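Local coordinates for pyoverdine biosynthesis protein PvcB (PDB 4YLM) that catalyses the iron- and 2-oxoglutarate-dependent oxidation of tyrosine isonitrile in the biosynthesis of paerucumarin, at residues H55-L60 against D250-D255; L111-M116 against N287-R292; T141-T146 against L257-G262. One frame throughout, in Å; residues are numbered along the deposited sequence.

Contact 1: H55-L60 against D250-D255; sequences HHLLLL and DLVIAD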
ATOM      1  N   HIS A  55       7.618   9.704   5.469  1.00 20.01           N
ATOM      2  CA  HIS A  55       9.024  10.013   5.676  1.00 20.57           C
ATOM      3  C   HIS A  55       9.410  11.347   5.016  1.00 24.27           C
ATOM      4  O   HIS A  55      10.481  11.878   5.294  1.00 21.76           O
ATOM      5  CB  HIS A  55       9.912   8.907   5.109  1.00 21.64           C
ATOM      6  CG  HIS A  55       9.767   7.582   5.800  1.00 23.68           C
ATOM      7  ND1 HIS A  55      10.394   7.291   6.994  1.00 21.02           N
ATOM      8  CD2 HIS A  55       9.104   6.456   5.439  1.00 21.83           C
ATOM      9  CE1 HIS A  55      10.113   6.048   7.344  1.00 23.88           C
ATOM     10  NE2 HIS A  55       9.322   5.522   6.423  1.00 20.02           N
ATOM     11  N   HIS A  56       8.555  11.840   4.113  1.00 23.34           N
ATOM     12  CA  HIS A  56       8.698  13.161   3.459  1.00 21.59           C
ATOM     13  C   HIS A  56       9.786  13.302   2.403  1.00 18.32           C
ATOM     14  O   HIS A  56       9.663  14.117   1.487  1.00 24.97           O
ATOM     15  CB  HIS A  56       8.790  14.298   4.501  1.00 19.87           C
ATOM     16  CG  HIS A  56       7.709  14.237   5.532  1.00 20.50           C
ATOM     17  ND1 HIS A  56       6.372  14.193   5.198  1.00 22.60           N
ATOM     18  CD2 HIS A  56       7.762  14.182   6.887  1.00 23.55           C
ATOM     19  CE1 HIS A  56       5.646  14.123   6.303  1.00 24.95           C
ATOM     20  NE2 HIS A  56       6.465  14.112   7.341  1.00 23.31           N
ATOM     21  N   LEU A  57      10.855  12.529   2.521  1.00 18.58           N
ATOM     22  CA  LEU A  57      11.943  12.594   1.553  1.00 18.06           C
ATOM     23  C   LEU A  57      12.522  11.204   1.341  1.00 20.80           C
ATOM     24  O   LEU A  57      13.044  10.596   2.276  1.00 24.49           O
ATOM     25  CB  LEU A  57      13.053  13.553   2.043  1.00 19.45           C
ATOM     26  CG  LEU A  57      14.199  13.836   1.060  1.00 24.74           C
ATOM     27  CD1 LEU A  57      13.678  14.461  -0.239  1.00 24.41           C
ATOM     28  CD2 LEU A  57      15.283  14.743   1.681  1.00 24.44           C
ATOM     29  N   LEU A  58      12.419  10.680   0.122  1.00 19.16           N
ATOM     30  CA  LEU A  58      13.002   9.379  -0.177  1.00 19.23           C
ATOM     31  C   LEU A  58      14.231   9.550  -1.060  1.00 23.84           C
ATOM     32  O   LEU A  58      14.216  10.330  -2.016  1.00 22.79           O
ATOM     33  CB  LEU A  58      12.000   8.476  -0.910  1.00 16.80           C
ATOM     34  CG  LEU A  58      10.585   8.365  -0.344  1.00 19.13           C
ATOM     35  CD1 LEU A  58       9.777   7.346  -1.171  1.00 16.41           C
ATOM     36  CD2 LEU A  58      10.622   7.946   1.124  1.00 18.84           C
ATOM     37  N   LEU A  59      15.285   8.809  -0.744  1.00 20.60           N
ATOM     38  CA  LEU A  59      16.463   8.767  -1.590  1.00 20.95           C
ATOM     39  C   LEU A  59      16.608   7.335  -2.064  1.00 21.52           C
ATOM     40  O   LEU A  59      16.862   6.449  -1.263  1.00 21.05           O
ATOM     41  CB  LEU A  59      17.710   9.206  -0.807  1.00 22.21           C
ATOM     42  CG  LEU A  59      19.073   8.899  -1.442  1.00 22.02           C
ATOM     43  CD1 LEU A  59      19.166   9.512  -2.840  1.00 21.24           C
ATOM     44  CD2 LEU A  59      20.245   9.379  -0.537  1.00 20.76           C
ATOM     45  N   LEU A  60      16.366   7.094  -3.349  1.00 22.26           N
ATOM     46  CA  LEU A  60      16.637   5.782  -3.932  1.00 22.10           C
ATOM     47  C   LEU A  60      18.013   5.856  -4.575  1.00 23.83           C
ATOM     48  O   LEU A  60      18.221   6.609  -5.537  1.00 24.68           O
ATOM     49  CB  LEU A  60      15.593   5.406  -4.985  1.00 18.95           C
ATOM     50  CG  LEU A  60      14.192   5.077  -4.455  1.00 22.21           C
ATOM     51  CD1 LEU A  60      13.468   6.323  -4.016  1.00 23.40           C
ATOM     52  CD2 LEU A  60      13.394   4.356  -5.548  1.00 26.18           C
ATOM     53  N   ASP A 250      20.704   8.803  -8.687  1.00 25.63           N
ATOM     54  CA  ASP A 250      19.838   9.017  -7.532  1.00 25.50           C
ATOM     55  C   ASP A 250      18.439   9.289  -8.061  1.00 26.86           C
ATOM     56  O   ASP A 250      18.266   9.987  -9.068  1.00 26.27           O
ATOM     57  CB  ASP A 250      20.239  10.262  -6.742  1.00 22.78           C
ATOM     58  CG  ASP A 250      21.378  10.024  -5.776  1.00 24.41           C
ATOM     59  OD1 ASP A 250      21.788   8.861  -5.604  1.00 22.15           O
ATOM     60  OD2 ASP A 250      21.858  11.026  -5.185  1.00 24.86           O
ATOM     61  N   LEU A 251      17.434   8.765  -7.373  1.00 24.47           N
ATOM     62  CA  LEU A 251      16.070   9.209  -7.616  1.00 20.86           C
ATOM     63  C   LEU A 251      15.554   9.703  -6.281  1.00 23.46           C
ATOM     64  O   LEU A 251      15.576   8.965  -5.301  1.00 24.46           O
ATOM     65  CB  LEU A 251      15.196   8.060  -8.149  1.00 23.61           C
ATOM     66  CG  LEU A 251      13.773   8.500  -8.555  1.00 30.76           C
ATOM     67  CD1 LEU A 251      13.813   9.247  -9.891  1.00 28.24           C
ATOM     68  CD2 LEU A 251      12.833   7.313  -8.658  1.00 35.50           C
ATOM     69  N   VAL A 252      15.120  10.956  -6.236  1.00 20.53           N
ATOM     70  CA  VAL A 252      14.662  11.560  -5.006  1.00 22.27           C
ATOM     71  C   VAL A 252      13.202  11.943  -5.173  1.00 25.24           C
ATOM     72  O   VAL A 252      12.803  12.508  -6.196  1.00 23.53           O
ATOM     73  CB  VAL A 252      15.517  12.807  -4.629  1.00 23.24           C
ATOM     74  CG1 VAL A 252      14.841  13.642  -3.540  1.00 17.33           C
ATOM     75  CG2 VAL A 252      16.930  12.375  -4.217  1.00 20.75           C
ATOM     76  N   ILE A 253      12.404  11.604  -4.173  1.00 21.08           N
ATOM     77  CA  ILE A 253      10.995  11.949  -4.181  1.00 17.37           C
ATOM     78  C   ILE A 253      10.739  12.744  -2.921  1.00 21.02           C
ATOM     79  O   ILE A 253      10.937  12.229  -1.832  1.00 22.21           O
ATOM     80  CB  ILE A 253      10.124  10.676  -4.157  1.00 18.10           C
ATOM     81  CG1 ILE A 253      10.432   9.799  -5.383  1.00 20.58           C
ATOM     82  CG2 ILE A 253       8.647  11.059  -4.092  1.00 21.16           C
ATOM     83  CD1 ILE A 253       9.846   8.374  -5.273  1.00 23.00           C
ATOM     84  N   ALA A 254      10.296  13.992  -3.077  1.00 22.27           N
ATOM     85  CA  ALA A 254      10.128  14.917  -1.962  1.00 21.19           C
ATOM     86  C   ALA A 254       8.662  15.295  -1.794  1.00 22.62           C
ATOM     87  O   ALA A 254       7.963  15.527  -2.784  1.00 23.01           O
ATOM     88  CB  ALA A 254      10.989  16.197  -2.206  1.00 20.92           C
ATOM     89  N   ASP A 255       8.208  15.337  -0.542  1.00 17.64           N
ATOM     90  CA  ASP A 255       6.856  15.752  -0.173  1.00 20.39           C
ATOM     91  C   ASP A 255       6.816  17.280  -0.109  1.00 24.55           C
ATOM     92  O   ASP A 255       7.124  17.878   0.926  1.00 22.46           O
ATOM     93  CB  ASP A 255       6.489  15.126   1.195  1.00 19.59           C
ATOM     94  CG  ASP A 255       5.116  15.533   1.709  1.00 22.70           C
ATOM     95  OD1 ASP A 255       4.358  16.230   0.997  1.00 22.28           O
ATOM     96  OD2 ASP A 255       4.788  15.132   2.862  1.00 21.85           O
TER

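Contact 2: L111-M116 against N287-R292; sequences LHWDGM and NPHLQR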
ATOM      1  N   LEU A 111      14.820  28.885   1.573  1.00 31.58           N
ATOM      2  CA  LEU A 111      13.757  27.894   1.709  1.00 29.81           C
ATOM      3  C   LEU A 111      12.434  28.402   1.140  1.00 30.12           C
ATOM      4  O   LEU A 111      12.057  29.550   1.348  1.00 30.55           O
ATOM      5  CB  LEU A 111      13.592  27.503   3.180  1.00 24.63           C
ATOM      6  CG  LEU A 111      14.781  26.745   3.775  1.00 27.21           C
ATOM      7  CD1 LEU A 111      14.581  26.501   5.273  1.00 28.46           C
ATOM      8  CD2 LEU A 111      14.989  25.413   3.032  1.00 28.28           C
ATOM      9  N   HIS A 112      11.738  27.546   0.395  1.00 26.81           N
ATOM     10  CA  HIS A 112      10.424  27.895  -0.135  1.00 26.51           C
ATOM     11  C   HIS A 112       9.690  26.608  -0.526  1.00 26.68           C
ATOM     12  O   HIS A 112      10.182  25.513  -0.263  1.00 26.25           O
ATOM     13  CB  HIS A 112      10.545  28.855  -1.336  1.00 29.83           C
ATOM     14  CG  HIS A 112      11.257  28.267  -2.513  1.00 27.73           C
ATOM     15  ND1 HIS A 112      12.609  28.002  -2.510  1.00 27.39           N
ATOM     16  CD2 HIS A 112      10.801  27.882  -3.731  1.00 30.91           C
ATOM     17  CE1 HIS A 112      12.955  27.468  -3.670  1.00 27.60           C
ATOM     18  NE2 HIS A 112      11.875  27.384  -4.427  1.00 30.21           N
ATOM     19  N   TRP A 113       8.514  26.736  -1.126  1.00 26.55           N
ATOM     20  CA  TRP A 113       7.825  25.564  -1.666  1.00 27.24           C
ATOM     21  C   TRP A 113       7.460  25.768  -3.131  1.00 27.94           C
ATOM     22  O   TRP A 113       7.356  26.903  -3.594  1.00 26.66           O
ATOM     23  CB  TRP A 113       6.598  25.194  -0.819  1.00 24.06           C
ATOM     24  CG  TRP A 113       5.383  26.108  -0.875  1.00 27.33           C
ATOM     25  CD1 TRP A 113       4.222  25.876  -1.561  1.00 27.94           C
ATOM     26  CD2 TRP A 113       5.181  27.337  -0.159  1.00 25.42           C
ATOM     27  NE1 TRP A 113       3.325  26.893  -1.339  1.00 29.31           N
ATOM     28  CE2 TRP A 113       3.889  27.805  -0.486  1.00 27.09           C
ATOM     29  CE3 TRP A 113       5.976  28.101   0.707  1.00 28.55           C
ATOM     30  CZ2 TRP A 113       3.368  29.000   0.028  1.00 28.40           C
ATOM     31  CZ3 TRP A 113       5.460  29.282   1.217  1.00 29.03           C
ATOM     32  CH2 TRP A 113       4.166  29.721   0.879  1.00 30.01           C
ATOM     33  N   ASP A 114       7.282  24.671  -3.859  1.00 27.01           N
ATOM     34  CA  ASP A 114       6.918  24.743  -5.273  1.00 31.01           C
ATOM     35  C   ASP A 114       5.433  25.000  -5.421  1.00 32.20           C
ATOM     36  O   ASP A 114       4.616  24.479  -4.642  1.00 27.38           O
ATOM     37  CB  ASP A 114       7.293  23.451  -6.016  1.00 28.42           C
ATOM     38  CG  ASP A 114       8.758  23.395  -6.379  1.00 30.45           C
ATOM     39  OD1 ASP A 114       9.473  24.384  -6.095  1.00 29.03           O
ATOM     40  OD2 ASP A 114       9.195  22.372  -6.958  1.00 27.27           O
ATOM     41  N   GLY A 115       5.086  25.810  -6.417  1.00 27.82           N
ATOM     42  CA  GLY A 115       3.697  26.078  -6.727  1.00 28.48           C
ATOM     43  C   GLY A 115       3.094  27.284  -6.029  1.00 31.70           C
ATOM     44  O   GLY A 115       1.897  27.532  -6.146  1.00 33.28           O
ATOM     45  N   MET A 116       3.918  28.029  -5.297  1.00 31.99           N
ATOM     46  CA  MET A 116       3.455  29.195  -4.539  1.00 34.73           C
ATOM     47  C   MET A 116       2.593  30.140  -5.374  1.00 39.06           C
ATOM     48  O   MET A 116       1.607  30.695  -4.884  1.00 34.92           O
ATOM     49  CB  MET A 116       4.645  30.006  -4.039  1.00 39.18           C
ATOM     50  CG  MET A 116       5.573  29.303  -3.082  1.00 42.79           C
ATOM     51  SD  MET A 116       6.943  30.415  -2.684  1.00 43.91           S
ATOM     52  CE  MET A 116       6.003  31.894  -2.257  1.00 39.20           C
ATOM     53  N   ASN A 287      -4.401  25.892  -5.416  1.00 37.50           N
ATOM     54  CA  ASN A 287      -3.553  26.701  -4.542  1.00 37.06           C
ATOM     55  C   ASN A 287      -4.391  27.565  -3.612  1.00 39.98           C
ATOM     56  O   ASN A 287      -5.085  28.471  -4.069  1.00 39.56           O
ATOM     57  CB  ASN A 287      -2.626  27.590  -5.372  1.00 34.85           C
ATOM     58  CG  ASN A 287      -1.582  28.301  -4.526  1.00 36.01           C
ATOM     59  OD1 ASN A 287      -1.662  28.319  -3.296  1.00 35.27           O
ATOM     60  ND2 ASN A 287      -0.592  28.887  -5.186  1.00 34.69           N
ATOM     61  N   PRO A 288      -4.335  27.283  -2.299  1.00 38.92           N
ATOM     62  CA  PRO A 288      -5.130  28.038  -1.324  1.00 38.37           C
ATOM     63  C   PRO A 288      -4.537  29.403  -0.994  1.00 38.49           C
ATOM     64  O   PRO A 288      -5.185  30.186  -0.305  1.00 38.02           O
ATOM     65  CB  PRO A 288      -5.091  27.144  -0.078  1.00 34.89           C
ATOM     66  CG  PRO A 288      -3.782  26.437  -0.182  1.00 37.26           C
ATOM     67  CD  PRO A 288      -3.562  26.200  -1.665  1.00 39.28           C
ATOM     68  N   HIS A 289      -3.332  29.691  -1.477  1.00 35.33           N
ATOM     69  CA  HIS A 289      -2.651  30.920  -1.088  1.00 38.89           C
ATOM     70  C   HIS A 289      -2.507  31.938  -2.218  1.00 42.39           C
ATOM     71  O   HIS A 289      -2.073  33.069  -1.990  1.00 44.86           O
ATOM     72  CB  HIS A 289      -1.280  30.585  -0.501  1.00 35.25           C
ATOM     73  CG  HIS A 289      -1.343  29.625   0.646  1.00 37.58           C
ATOM     74  ND1 HIS A 289      -0.571  28.485   0.707  1.00 33.40           N
ATOM     75  CD2 HIS A 289      -2.091  29.638   1.775  1.00 35.13           C
ATOM     76  CE1 HIS A 289      -0.836  27.839   1.830  1.00 35.94           C
ATOM     77  NE2 HIS A 289      -1.756  28.517   2.495  1.00 37.53           N
ATOM     78  N   LEU A 290      -2.858  31.534  -3.435  1.00 41.81           N
ATOM     79  CA  LEU A 290      -2.742  32.428  -4.579  1.00 42.87           C
ATOM     80  C   LEU A 290      -3.752  33.574  -4.482  1.00 43.66           C
ATOM     81  O   LEU A 290      -4.929  33.357  -4.206  1.00 41.69           O
ATOM     82  CB  LEU A 290      -2.952  31.661  -5.882  1.00 39.69           C
ATOM     83  CG  LEU A 290      -2.763  32.464  -7.171  1.00 39.94           C
ATOM     84  CD1 LEU A 290      -1.358  33.011  -7.242  1.00 42.16           C
ATOM     85  CD2 LEU A 290      -3.068  31.611  -8.390  1.00 43.55           C
ATOM     86  N   GLN A 291      -3.291  34.796  -4.708  1.00 47.25           N
ATOM     87  CA  GLN A 291      -4.208  35.931  -4.744  1.00 51.40           C
ATOM     88  C   GLN A 291      -4.840  36.050  -6.126  1.00 49.52           C
ATOM     89  O   GLN A 291      -4.161  36.326  -7.116  1.00 49.84           O
ATOM     90  CB  GLN A 291      -3.497  37.223  -4.347  1.00 54.00           C
ATOM     91  CG  GLN A 291      -2.981  37.213  -2.909  1.00 58.69           C
ATOM     92  CD  GLN A 291      -4.045  36.774  -1.907  1.00 61.75           C
ATOM     93  OE1 GLN A 291      -4.174  35.586  -1.595  1.00 54.57           O
ATOM     94  NE2 GLN A 291      -4.812  37.735  -1.401  1.00 59.83           N
ATOM     95  N   ARG A 292      -6.145  35.811  -6.182  1.00 52.83           N
ATOM     96  CA  ARG A 292      -6.893  35.867  -7.428  1.00 55.69           C
ATOM     97  C   ARG A 292      -7.778  37.115  -7.450  1.00 59.64           C
ATOM     98  O   ARG A 292      -8.295  37.503  -8.498  1.00 66.34           O
ATOM     99  CB  ARG A 292      -7.749  34.609  -7.582  1.00 54.02           C
ATOM    100  CG  ARG A 292      -6.949  33.304  -7.555  1.00 52.93           C
ATOM    101  CD  ARG A 292      -7.866  32.079  -7.540  1.00 53.33           C
ATOM    102  NE  ARG A 292      -7.121  30.824  -7.648  1.00 53.17           N
ATOM    103  CZ  ARG A 292      -6.637  30.150  -6.608  1.00 50.47           C
ATOM    104  NH1 ARG A 292      -6.822  30.609  -5.373  1.00 43.74           N
ATOM    105  NH2 ARG A 292      -5.970  29.016  -6.799  1.00 46.85           N
TER
HETATM  106  O   HOH W   1       0.397  27.223  -1.658  1.00 29.07           O

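Contact 3: T141-T146 against L257-G262; sequences TTFSST and LTLLHG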
ATOM      1  N   THR A 141      21.454  20.504  -2.719  1.00 31.02           N
ATOM      2  CA  THR A 141      20.020  20.768  -2.628  1.00 26.77           C
ATOM      3  C   THR A 141      19.572  20.544  -1.189  1.00 25.24           C
ATOM      4  O   THR A 141      19.886  19.514  -0.592  1.00 26.49           O
ATOM      5  CB  THR A 141      19.215  19.807  -3.543  1.00 27.80           C
ATOM      6  OG1 THR A 141      19.664  19.947  -4.889  1.00 28.17           O
ATOM      7  CG2 THR A 141      17.739  20.117  -3.489  1.00 23.08           C
ATOM      8  N   THR A 142      18.827  21.485  -0.623  1.00 26.17           N
ATOM      9  CA  THR A 142      18.462  21.351   0.782  1.00 25.48           C
ATOM     10  C   THR A 142      16.971  21.170   0.997  1.00 26.46           C
ATOM     11  O   THR A 142      16.159  21.692   0.237  1.00 25.43           O
ATOM     12  CB  THR A 142      18.903  22.565   1.602  1.00 28.29           C
ATOM     13  OG1 THR A 142      18.221  23.731   1.121  1.00 27.36           O
ATOM     14  CG2 THR A 142      20.414  22.756   1.498  1.00 29.12           C
ATOM     15  N   PHE A 143      16.636  20.467   2.077  1.00 24.89           N
ATOM     16  CA  PHE A 143      15.262  20.159   2.438  1.00 23.69           C
ATOM     17  C   PHE A 143      15.088  20.329   3.941  1.00 24.42           C
ATOM     18  O   PHE A 143      15.939  19.890   4.714  1.00 24.56           O
ATOM     19  CB  PHE A 143      14.949  18.699   2.069  1.00 21.08           C
ATOM     20  CG  PHE A 143      15.046  18.401   0.585  1.00 21.40           C
ATOM     21  CD1 PHE A 143      13.963  18.635  -0.251  1.00 24.79           C
ATOM     22  CD2 PHE A 143      16.204  17.867   0.041  1.00 24.95           C
ATOM     23  CE1 PHE A 143      14.042  18.367  -1.609  1.00 25.89           C
ATOM     24  CE2 PHE A 143      16.291  17.588  -1.311  1.00 24.93           C
ATOM     25  CZ  PHE A 143      15.203  17.829  -2.137  1.00 27.39           C
ATOM     26  N   SER A 144      13.982  20.942   4.354  1.00 22.35           N
ATOM     27  CA  SER A 144      13.658  21.076   5.768  1.00 26.06           C
ATOM     28  C   SER A 144      12.281  20.522   6.056  1.00 23.40           C
ATOM     29  O   SER A 144      11.318  20.850   5.362  1.00 24.85           O
ATOM     30  CB  SER A 144      13.683  22.554   6.206  1.00 25.15           C
ATOM     31  OG  SER A 144      15.013  23.011   6.323  1.00 27.50           O
ATOM     32  N   SER A 145      12.184  19.706   7.099  1.00 21.82           N
ATOM     33  CA  SER A 145      10.889  19.185   7.537  1.00 22.44           C
ATOM     34  C   SER A 145      10.199  20.209   8.422  1.00 23.11           C
ATOM     35  O   SER A 145      10.710  20.553   9.487  1.00 24.96           O
ATOM     36  CB  SER A 145      11.093  17.892   8.326  1.00 22.98           C
ATOM     37  OG  SER A 145       9.971  17.639   9.151  1.00 23.24           O
ATOM     38  N   THR A 146       9.058  20.727   7.995  1.00 21.27           N
ATOM     39  CA  THR A 146       8.436  21.776   8.783  1.00 21.97           C
ATOM     40  C   THR A 146       7.849  21.254  10.097  1.00 26.56           C
ATOM     41  O   THR A 146       7.836  21.976  11.088  1.00 25.25           O
ATOM     42  CB  THR A 146       7.438  22.653   7.980  1.00 21.30           C
ATOM     43  OG1 THR A 146       6.327  21.870   7.529  1.00 22.45           O
ATOM     44  CG2 THR A 146       8.139  23.290   6.766  1.00 22.53           C
ATOM     45  N   LEU A 257       4.383  19.225   0.091  1.00 21.60           N
ATOM     46  CA  LEU A 257       3.324  19.780   0.944  1.00 22.44           C
ATOM     47  C   LEU A 257       3.761  19.913   2.403  1.00 23.20           C
ATOM     48  O   LEU A 257       3.123  20.620   3.187  1.00 25.20           O
ATOM     49  CB  LEU A 257       2.028  18.946   0.852  1.00 23.27           C
ATOM     50  CG  LEU A 257       1.468  18.730  -0.566  1.00 24.59           C
ATOM     51  CD1 LEU A 257       0.128  17.984  -0.520  1.00 24.57           C
ATOM     52  CD2 LEU A 257       1.307  20.079  -1.301  1.00 23.93           C
ATOM     53  N   THR A 258       4.852  19.240   2.752  1.00 22.34           N
ATOM     54  CA  THR A 258       5.347  19.191   4.125  1.00 22.03           C
ATOM     55  C   THR A 258       6.725  19.848   4.256  1.00 24.49           C
ATOM     56  O   THR A 258       7.005  20.526   5.242  1.00 24.91           O
ATOM     57  CB  THR A 258       5.461  17.732   4.609  1.00 24.66           C
ATOM     58  OG1 THR A 258       4.167  17.116   4.540  1.00 22.25           O
ATOM     59  CG2 THR A 258       5.964  17.669   6.063  1.00 22.26           C
ATOM     60  N   LEU A 259       7.591  19.620   3.273  1.00 21.03           N
ATOM     61  CA  LEU A 259       8.937  20.178   3.319  1.00 21.81           C
ATOM     62  C   LEU A 259       8.972  21.578   2.730  1.00 25.11           C
ATOM     63  O   LEU A 259       8.043  21.995   2.034  1.00 25.47           O
ATOM     64  CB  LEU A 259       9.910  19.328   2.500  1.00 20.80           C
ATOM     65  CG  LEU A 259       9.953  17.830   2.802  1.00 22.00           C
ATOM     66  CD1 LEU A 259      10.902  17.172   1.812  1.00 18.27           C
ATOM     67  CD2 LEU A 259      10.410  17.605   4.244  1.00 21.58           C
ATOM     68  N   LEU A 260      10.055  22.287   3.027  1.00 22.36           N
ATOM     69  CA  LEU A 260      10.483  23.441   2.241  1.00 25.29           C
ATOM     70  C   LEU A 260      11.820  23.029   1.680  1.00 25.59           C
ATOM     71  O   LEU A 260      12.481  22.147   2.229  1.00 25.29           O
ATOM     72  CB  LEU A 260      10.648  24.687   3.117  1.00 24.10           C
ATOM     73  CG  LEU A 260       9.378  25.141   3.837  1.00 25.33           C
ATOM     74  CD1 LEU A 260       9.657  26.297   4.817  1.00 24.72           C
ATOM     75  CD2 LEU A 260       8.296  25.522   2.826  1.00 27.05           C
ATOM     76  N   HIS A 261      12.238  23.653   0.586  1.00 25.85           N
ATOM     77  CA  HIS A 261      13.483  23.253  -0.027  1.00 25.08           C
ATOM     78  C   HIS A 261      14.229  24.474  -0.540  1.00 26.40           C
ATOM     79  O   HIS A 261      13.654  25.547  -0.715  1.00 27.46           O
ATOM     80  CB  HIS A 261      13.205  22.287  -1.181  1.00 27.41           C
ATOM     81  CG  HIS A 261      12.536  22.938  -2.347  1.00 28.92           C
ATOM     82  ND1 HIS A 261      13.229  23.359  -3.462  1.00 30.01           N
ATOM     83  CD2 HIS A 261      11.240  23.272  -2.560  1.00 28.63           C
ATOM     84  CE1 HIS A 261      12.389  23.912  -4.319  1.00 29.73           C
ATOM     85  NE2 HIS A 261      11.175  23.869  -3.799  1.00 31.72           N
ATOM     86  N   GLY A 262      15.514  24.307  -0.783  1.00 28.20           N
ATOM     87  CA  GLY A 262      16.303  25.409  -1.286  1.00 28.61           C
ATOM     88  C   GLY A 262      17.625  24.886  -1.753  1.00 29.53           C
ATOM     89  O   GLY A 262      17.714  23.744  -2.211  1.00 24.15           O
TER

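Contact 1: H55-L60 against D250-D255
The imidazole of H56 meets D255 at its edge. D255 OD2 lies near the ring plane, 18° out of it, and takes the ND1 proton through its anti lone pair. H56 ND1 to D255 OD2 is 3.0 Å. The carboxylate is not coplanar with the ring, since the two planes stand 34° apart. Both side chains run the same way, side by side. D255 CG is anti to the backbone N (chi1 178°), which brings the carboxylate alongside the imidazole. T258 also packs on H56 and gives a hydroxyl bond to OD2, so this oxygen bonds both H56 and T258. R35 of the second subunit packs against the H56 side chain too. H56 follows helix 45-55 with positive phi, as the first residue to leave the helical conformation. Its carbonyl O accepts from D255 N at 2.8 Å, at the start of the strand pairing. Strands 57-60 and 251-255 are antiparallel neighbours in the larger sheet of this TauD/TfdA-type oxygenase, with 29-33 on the far side of 57-60. L58 with I253 and L60 with L251 are hydrogen-bonded pairs. L58 N to I253 O is nearly straight, at 2.9 Å. L58, L60, L251 and I253 share one face. Helix 45-55 covers L58 and I253 there. The other face holds L57, L59, V252 and A254. L57 CD1 sits 3.6 Å from V252 CG1 and 3.8 Å from A254 CB. L59 CD1 rests 3.7 Å from D250 CG, whose carboxylate forms a salt bridge with R61.

Contact 2: L111-M116 against N287-R292
One water is gripped by W113, N287 and H289. W113 NE1 donates to it at 3.0 Å, and the water lies in the indole plane, at the ring edge. The water donates to N287 OD1 at 2.9 Å and also bonds H289 ND1. N287 OD1 accepts from H289 N as well, at 2.8 Å, which makes an Asx turn. The contact ties the C-terminal tail to the loop carrying H112 and D114, the His-X-Asp pair assigned as iron ligands, with W113 between them. The N287 amide links the two segments. Its CG is anti to the backbone N (chi1 -172°), which carries ND2 over to M116. N287 ND2 donates to M116 O at 2.9 Å. The bond is bent, and the donor stands 73° above the carbonyl plane, away from a lone pair. M116 O does lie in the amide plane of N287. L118 O is a second acceptor for ND2, and S179 OG gives M116 O another bond. H289 NE2 bonds E185, so both imidazole nitrogens have partners and the ring is fixed in rotation. The H289 and W113 rings meet only obliquely, with H289 ND1 4.0 Å from W113 CZ2. M116 doubles back over the indole, its CG above the centre of one face. R196 adds a cation-pi contact to W113. In the tail, R292 NE pairs with E119, while R292 NH1 and NH2 both reach N287 O; NH2 lies in the carbonyl plane, on a lone pair, at 2.9 Å.

Contact 3: T141-T146 against L257-G262
T146, L260 and L259 bury the most surface here. They sit at one end of an antiparallel strand pair, 141-145 with 259-262. This pair belongs to the three-stranded sheet of the oxygenase, completed by 241-244. T146 opens the helix that follows. Its OG1 lies between the backbone N and the carbonyl carbon (chi1 64°), facing T258. T146 OG1 donates to T258 O at 2.7 Å, in the carbonyl plane, and in turn accepts from L195 N. The backbone N of T146 adds a weak bond to the same carbonyl. The methyl of T146 turns to L260, where T146 CG2 meets L260 CG at 3.7 Å and the two side chains cross at about a right angle. L260 is held through its backbone in a hydrogen-bonded pair with S144. L259 lies on the opposite face. Its two methyls part: L259 CD2 rests 3.7 Å from S145 CA, and L259 CD1 lies 4.0 Å from F143 CD1. R196 NH2 bonds L259 O. On the same face as L259, F143 CD1 also meets the CB of H261, an assigned iron ligand. H261 points its imidazole away from the 141-146 strand, and its NE2 bonds D114. At the far end G262 pairs with T142. T142 N donates to G262 O at 3.0 Å and 174°, yet stands 56° above that carbonyl's plane.

In the fold
From the N terminus, 55-60 opens contact 1, 111-116 opens contact 2 and 141-146 opens contact 3. The closing segments follow in a different order. Contact 1 closes first at 250-255, contact 3 at 257-262, and contact 2 last at 287-292. Contact 3 is thus nested inside the loop of contact 2, while contact 1 crosses both. Contact 1 belongs to the larger sheet and contact 3 to the smaller one. They meet where L57 and A254 pack on F143, and a short turn joins 251-255 to 259-263. Contact 2 reaches contact 3 at the assigned iron site, where H112 O bonds H261 N, and brings in the C-terminal tail.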